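Local coordinates for regulatory protein RecX (Lactobacillus reuteri, PDB 3D5L) that probably modulates the activity of the recombinase RecA in DNA repair, at residues A[4-9]-A[38-43]; A[164-169]-A[187-192]. All blocks are in the same frame, centred on the assembly; numbering follows the deposited sequence.

Contact 1 (A[4-9]-A[38-43])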
loop_
_atom_site.group_PDB
_atom_site.type_symbol
_atom_site.label_atom_id
_atom_site.label_comp_id
_atom_site.label_asym_id
_atom_site.label_seq_id
_atom_site.Cartn_x
_atom_site.Cartn_y
_atom_site.Cartn_z
ATOM N N ALA A 4 19.791 3.620 -37.852
ATOM C CA ALA A 4 20.793 4.143 -36.931
ATOM C C ALA A 4 21.490 2.964 -36.250
ATOM O O ALA A 4 20.893 1.906 -36.085
ATOM C CB ALA A 4 20.136 5.038 -35.890
ATOM N N LYS A 5 22.749 3.152 -35.862
ATOM C CA LYS A 5 23.514 2.098 -35.204
ATOM C C LYS A 5 24.176 2.641 -33.938
ATOM O O LYS A 5 24.757 3.725 -33.946
ATOM C CB LYS A 5 24.582 1.557 -36.160
ATOM C CG LYS A 5 24.813 0.051 -36.085
ATOM C CD LYS A 5 25.750 -0.403 -37.211
ATOM C CE LYS A 5 25.782 -1.926 -37.385
ATOM N NZ LYS A 5 26.609 -2.659 -36.374
ATOM N N ILE A 6 24.085 1.886 -32.850
ATOM C CA ILE A 6 24.673 2.298 -31.579
ATOM C C ILE A 6 26.201 2.247 -31.612
ATOM O O ILE A 6 26.791 1.170 -31.737
ATOM C CB ILE A 6 24.157 1.407 -30.431
ATOM C CG1 ILE A 6 22.643 1.593 -30.287
ATOM C CG2 ILE A 6 24.872 1.752 -29.136
ATOM C CD1 ILE A 6 21.999 0.670 -29.274
ATOM N N SER A 7 26.832 3.413 -31.483
ATOM C CA SER A 7 28.293 3.503 -31.510
ATOM C C SER A 7 28.925 3.450 -30.119
ATOM O O SER A 7 30.134 3.265 -29.984
ATOM C CB SER A 7 28.735 4.795 -32.207
ATOM O OG SER A 7 28.522 5.934 -31.385
ATOM N N LYS A 8 28.116 3.620 -29.082
ATOM C CA LYS A 8 28.644 3.590 -27.731
ATOM C C LYS A 8 27.530 3.565 -26.693
ATOM O O LYS A 8 26.423 4.038 -26.930
ATOM C CB LYS A 8 29.533 4.817 -27.491
ATOM C CG LYS A 8 30.224 4.829 -26.143
ATOM C CD LYS A 8 30.527 6.249 -25.686
ATOM C CE LYS A 8 31.603 6.927 -26.520
ATOM N NZ LYS A 8 31.891 8.323 -26.030
ATOM N N ILE A 9 27.842 3.004 -25.536
ATOM C CA ILE A 9 26.902 2.928 -24.431
ATOM C C ILE A 9 27.724 3.275 -23.206
ATOM O O ILE A 9 28.661 2.566 -22.861
ATOM C CB ILE A 9 26.326 1.516 -24.285
ATOM C CG1 ILE A 9 25.549 1.147 -25.552
ATOM C CG2 ILE A 9 25.432 1.445 -23.061
ATOM C CD1 ILE A 9 24.990 -0.267 -25.548
ATOM N N PHE A 38 15.250 -4.497 -24.611
ATOM C CA PHE A 38 15.430 -4.297 -26.041
ATOM C C PHE A 38 16.754 -4.800 -26.607
ATOM O O PHE A 38 17.070 -4.556 -27.774
ATOM C CB PHE A 38 15.193 -2.828 -26.385
ATOM C CG PHE A 38 13.737 -2.441 -26.394
ATOM C CD1 PHE A 38 12.997 -2.475 -27.573
ATOM C CD2 PHE A 38 13.097 -2.058 -25.215
ATOM C CE1 PHE A 38 11.636 -2.128 -27.578
ATOM C CE2 PHE A 38 11.737 -1.713 -25.211
ATOM C CZ PHE A 38 11.010 -1.748 -26.397
ATOM N N ARG A 39 17.522 -5.507 -25.783
ATOM C CA ARG A 39 18.778 -6.096 -26.237
ATOM C C ARG A 39 19.751 -5.097 -26.872
ATOM O O ARG A 39 20.421 -5.413 -27.856
ATOM C CB ARG A 39 18.458 -7.213 -27.243
ATOM C CG ARG A 39 17.810 -8.444 -26.622
ATOM C CD ARG A 39 17.052 -9.302 -27.641
ATOM N NE ARG A 39 15.666 -8.861 -27.809
ATOM C CZ ARG A 39 15.207 -8.192 -28.862
ATOM N NH1 ARG A 39 16.020 -7.882 -29.863
ATOM N NH2 ARG A 39 13.935 -7.819 -28.908
ATOM N N LEU A 40 19.851 -3.908 -26.291
ATOM C CA LEU A 40 20.723 -2.868 -26.819
ATOM C C LEU A 40 22.214 -3.120 -26.569
ATOM O O LEU A 40 22.609 -3.541 -25.480
ATOM C CB LEU A 40 20.301 -1.517 -26.232
ATOM C CG LEU A 40 18.800 -1.223 -26.379
ATOM C CD1 LEU A 40 18.468 0.106 -25.739
ATOM C CD2 LEU A 40 18.416 -1.217 -27.851
ATOM N N MET A 41 23.030 -2.862 -27.593
ATOM C CA MET A 41 24.479 -3.046 -27.515
ATOM C C MET A 41 25.165 -2.336 -28.689
ATOM O O MET A 41 24.494 -1.797 -29.565
ATOM C CB MET A 41 24.817 -4.539 -27.532
ATOM C CG MET A 41 24.610 -5.212 -28.881
ATOM S SD MET A 41 24.341 -7.000 -28.731
ATOM C CE MET A 41 25.658 -7.461 -27.601
ATOM N N LYS A 42 26.497 -2.331 -28.698
ATOM C CA LYS A 42 27.260 -1.681 -29.770
ATOM C C LYS A 42 26.960 -2.354 -31.104
ATOM O O LYS A 42 27.286 -3.526 -31.290
ATOM C CB LYS A 42 28.771 -1.777 -29.512
ATOM C CG LYS A 42 29.261 -1.280 -28.154
ATOM C CD LYS A 42 28.992 0.204 -27.937
ATOM C CE LYS A 42 29.789 0.756 -26.738
ATOM N NZ LYS A 42 29.622 -0.033 -25.480
ATOM N N GLY A 43 26.338 -1.616 -32.023
ATOM C CA GLY A 43 26.014 -2.168 -33.328
ATOM C C GLY A 43 24.539 -2.405 -33.621
ATOM O O GLY A 43 24.173 -2.731 -34.755
#

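Contact 2 (A[164-169]-A[187-192])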
loop_
_atom_site.group_PDB
_atom_site.type_symbol
_atom_site.label_atom_id
_atom_site.label_comp_id
_atom_site.label_asym_id
_atom_site.label_seq_id
_atom_site.Cartn_x
_atom_site.Cartn_y
_atom_site.Cartn_z
ATOM N N LYS A 164 -11.522 -1.198 28.874
ATOM C CA LYS A 164 -10.762 0.042 28.908
ATOM C C LYS A 164 -11.591 1.187 28.330
ATOM O O LYS A 164 -11.723 2.248 28.946
ATOM C CB LYS A 164 -9.459 -0.132 28.116
ATOM C CG LYS A 164 -8.664 1.134 27.906
ATOM C CD LYS A 164 -8.091 1.678 29.204
ATOM C CE LYS A 164 -7.415 3.036 28.970
ATOM N NZ LYS A 164 -6.394 2.987 27.877
ATOM N N LEU A 165 -12.154 0.967 27.150
ATOM C CA LEU A 165 -12.985 1.976 26.497
ATOM C C LEU A 165 -14.218 2.286 27.355
ATOM O O LEU A 165 -14.554 3.449 27.573
ATOM C CB LEU A 165 -13.430 1.473 25.118
ATOM C CG LEU A 165 -14.452 2.263 24.299
ATOM C CD1 LEU A 165 -13.860 3.582 23.851
ATOM C CD2 LEU A 165 -14.881 1.430 23.089
ATOM N N ALA A 166 -14.890 1.241 27.834
ATOM C CA ALA A 166 -16.087 1.413 28.652
ATOM C C ALA A 166 -15.799 2.210 29.924
ATOM O O ALA A 166 -16.598 3.055 30.321
ATOM C CB ALA A 166 -16.691 0.047 29.012
ATOM N N LEU A 167 -14.661 1.947 30.559
ATOM C CA LEU A 167 -14.309 2.659 31.778
ATOM C C LEU A 167 -14.084 4.117 31.453
ATOM O O LEU A 167 -14.381 5.001 32.251
ATOM C CB LEU A 167 -13.042 2.074 32.411
ATOM C CG LEU A 167 -13.155 0.669 33.013
ATOM C CD1 LEU A 167 -11.858 0.342 33.754
ATOM C CD2 LEU A 167 -14.350 0.601 33.972
ATOM N N LYS A 168 -13.544 4.353 30.269
ATOM C CA LYS A 168 -13.266 5.695 29.797
ATOM C C LYS A 168 -14.585 6.364 29.401
ATOM O O LYS A 168 -14.741 7.574 29.568
ATOM C CB LYS A 168 -12.294 5.617 28.615
ATOM C CG LYS A 168 -12.050 6.907 27.860
ATOM C CD LYS A 168 -10.883 6.720 26.891
ATOM C CE LYS A 168 -10.840 7.790 25.811
ATOM N NZ LYS A 168 -11.906 7.613 24.779
ATOM N N LEU A 169 -15.533 5.578 28.889
ATOM C CA LEU A 169 -16.837 6.117 28.504
ATOM C C LEU A 169 -17.684 6.376 29.753
ATOM O O LEU A 169 -18.440 7.341 29.804
ATOM C CB LEU A 169 -17.579 5.152 27.559
ATOM C CG LEU A 169 -16.902 4.871 26.211
ATOM C CD1 LEU A 169 -17.752 3.912 25.397
ATOM C CD2 LEU A 169 -16.702 6.165 25.437
ATOM N N GLN A 187 -23.893 1.896 23.328
ATOM C CA GLN A 187 -23.868 2.439 21.985
ATOM C C GLN A 187 -22.448 2.818 21.565
ATOM O O GLN A 187 -22.051 2.586 20.420
ATOM C CB GLN A 187 -24.801 3.650 21.902
ATOM C CG GLN A 187 -26.283 3.264 21.880
ATOM C CD GLN A 187 -27.226 4.450 22.092
ATOM O OE1 GLN A 187 -27.086 5.496 21.454
ATOM N NE2 GLN A 187 -28.194 4.282 22.988
ATOM N N GLY A 188 -21.685 3.392 22.490
ATOM C CA GLY A 188 -20.322 3.777 22.176
ATOM C C GLY A 188 -19.486 2.580 21.750
ATOM O O GLY A 188 -18.725 2.652 20.787
ATOM N N LEU A 189 -19.621 1.472 22.468
ATOM C CA LEU A 189 -18.872 0.280 22.130
ATOM C C LEU A 189 -19.278 -0.235 20.754
ATOM O O LEU A 189 -18.427 -0.631 19.966
ATOM C CB LEU A 189 -19.094 -0.813 23.180
ATOM C CG LEU A 189 -17.926 -1.133 24.127
ATOM C CD1 LEU A 189 -17.509 0.109 24.907
ATOM C CD2 LEU A 189 -18.345 -2.246 25.080
ATOM N N THR A 190 -20.573 -0.216 20.456
ATOM C CA THR A 190 -21.040 -0.712 19.167
ATOM C C THR A 190 -20.576 0.141 17.998
ATOM O O THR A 190 -20.263 -0.389 16.931
ATOM C CB THR A 190 -22.585 -0.833 19.112
ATOM O OG1 THR A 190 -23.171 0.469 19.143
ATOM C CG2 THR A 190 -23.100 -1.645 20.291
ATOM N N THR A 191 -20.525 1.455 18.180
ATOM C CA THR A 191 -20.082 2.305 17.086
ATOM C C THR A 191 -18.565 2.209 16.957
ATOM O O THR A 191 -17.984 2.703 15.990
ATOM C CB THR A 191 -20.497 3.788 17.280
ATOM O OG1 THR A 191 -19.659 4.405 18.264
ATOM C CG2 THR A 191 -21.950 3.874 17.719
ATOM N N LYS A 192 -17.929 1.575 17.939
ATOM C CA LYS A 192 -16.480 1.386 17.918
ATOM C C LYS A 192 -16.162 0.032 17.278
ATOM O O LYS A 192 -14.997 -0.327 17.119
ATOM C CB LYS A 192 -15.901 1.438 19.329
ATOM C CG LYS A 192 -14.830 2.507 19.522
ATOM C CD LYS A 192 -15.435 3.907 19.521
ATOM C CE LYS A 192 -14.367 4.998 19.540
ATOM N NZ LYS A 192 -13.549 5.062 18.291
#

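Contact 1 (A[4-9]-A[38-43])
Ile6 O accepts a hydrogen bond from Gly43 N (2.8 Å) where the loop after helix 32-37 joins strand 4-11 of a small antiparallel sheet, just before edge strand 45-46. The N-H...O angle is 143° and the donor approaches on a lone pair in the carbonyl plane. The next two residues, Ser7 and Lys8, both face Tyr21 and form a classic beta bulge, and Lys42 lies along this bulged backbone. Its CB stands 4.2 Å from Ile6 O. A bend at chi2 (-62°) turns the chain along the strand and sets CD 3.4 Å from Lys8 CA. CE packs closely at 3.2 Å from Ile9 N, and NZ comes to 3.5 Å from Ile9 N without a hydrogen bond, so methylenes touch main chain while the ammonium stays at the margin. A lysine suits this place, being greasy along its length and charged at its end. Lys8, running alongside, makes a cation-pi contact with Tyr21.

Ile6 is directed toward the loop 38-43, its CB 3.3 Å from Met41 O and its CD1 4.1 Å from Leu40 CB; Ile20 and Leu22 of the neighbouring strand touch the same side chain. An alanine at Ile6 is likely to open a gap beside Leu40 and leave these two strand residues less well packed. Ile9 extends the apolar surface, laying CD1 against Met41 CA. Gly43 has backbone angles at which a CB would press against the preceding carbonyl oxygen, and that CB would also crowd the Lys5 ammonium. The extended chain of Lys5 passes over the glycine and bends at chi4, and its NZ donates to Gly43 O at 2.9 Å, with a C=O...N angle of 105°.

Contact 2 (A[164-169]-A[187-192])
No flat group carries the contact of Leu165 with Leu189: neither segment brings an aromatic ring to it, and the methyl groups of leucines do the work. The nearby ring is that of Phe194, just beyond helix 178-191, which touches both leucines. Segments 164-169 and 187-191, from two helices of the third RecX three-helix domain, a member of the helix-turn-helix clan, run roughly antiparallel at 136°, their axes 10.2 Å apart at closest approach. Leu189 CD1 is the methyl on which three residues converge. It lies 3.5 Å from Leu165 CD2 and 3.8 Å from Leu169 CD1, with Ala166 CB completing the apolar patch at 4.2 Å. The two leucines 165 and 189 lie alongside one another, pointing in contrary directions, Leu165 reaching across because its CG stands trans to the backbone N (chi1 172°). Small Ala166 lets the leucine methyl settle near its backbone.

Gly188 suits its place for want of a side chain: a CB would point at the other helix and run into Leu169 CD1, which instead rests 4.1 Å from Gly188 CA. Lys192, whose backbone hydrogen-bonds with Gly128, lends only its methylenes, and the contact closes with its CG 3.7 Å from Leu165 CD2.

The two contacts sit on opposite sides of the centre of a long, mostly helical chain, their centres 68 Å apart and their nearest atoms about 50 Å apart. They share no strand or helix and follow one another in sequence, contact 1 closing before contact 2 opens. Contact 1 ties a loop to the N-terminal antiparallel sheet, whereas contact 2 joins helices 155-172 and 178-191 in the third three-helix domain. The helices from 48-71 to 143-149 lie between them in the chain. Each contact thus joins parts of the fold near its own end of the molecule, with no touch between the two, consistent with an elongated protein built from successive modules.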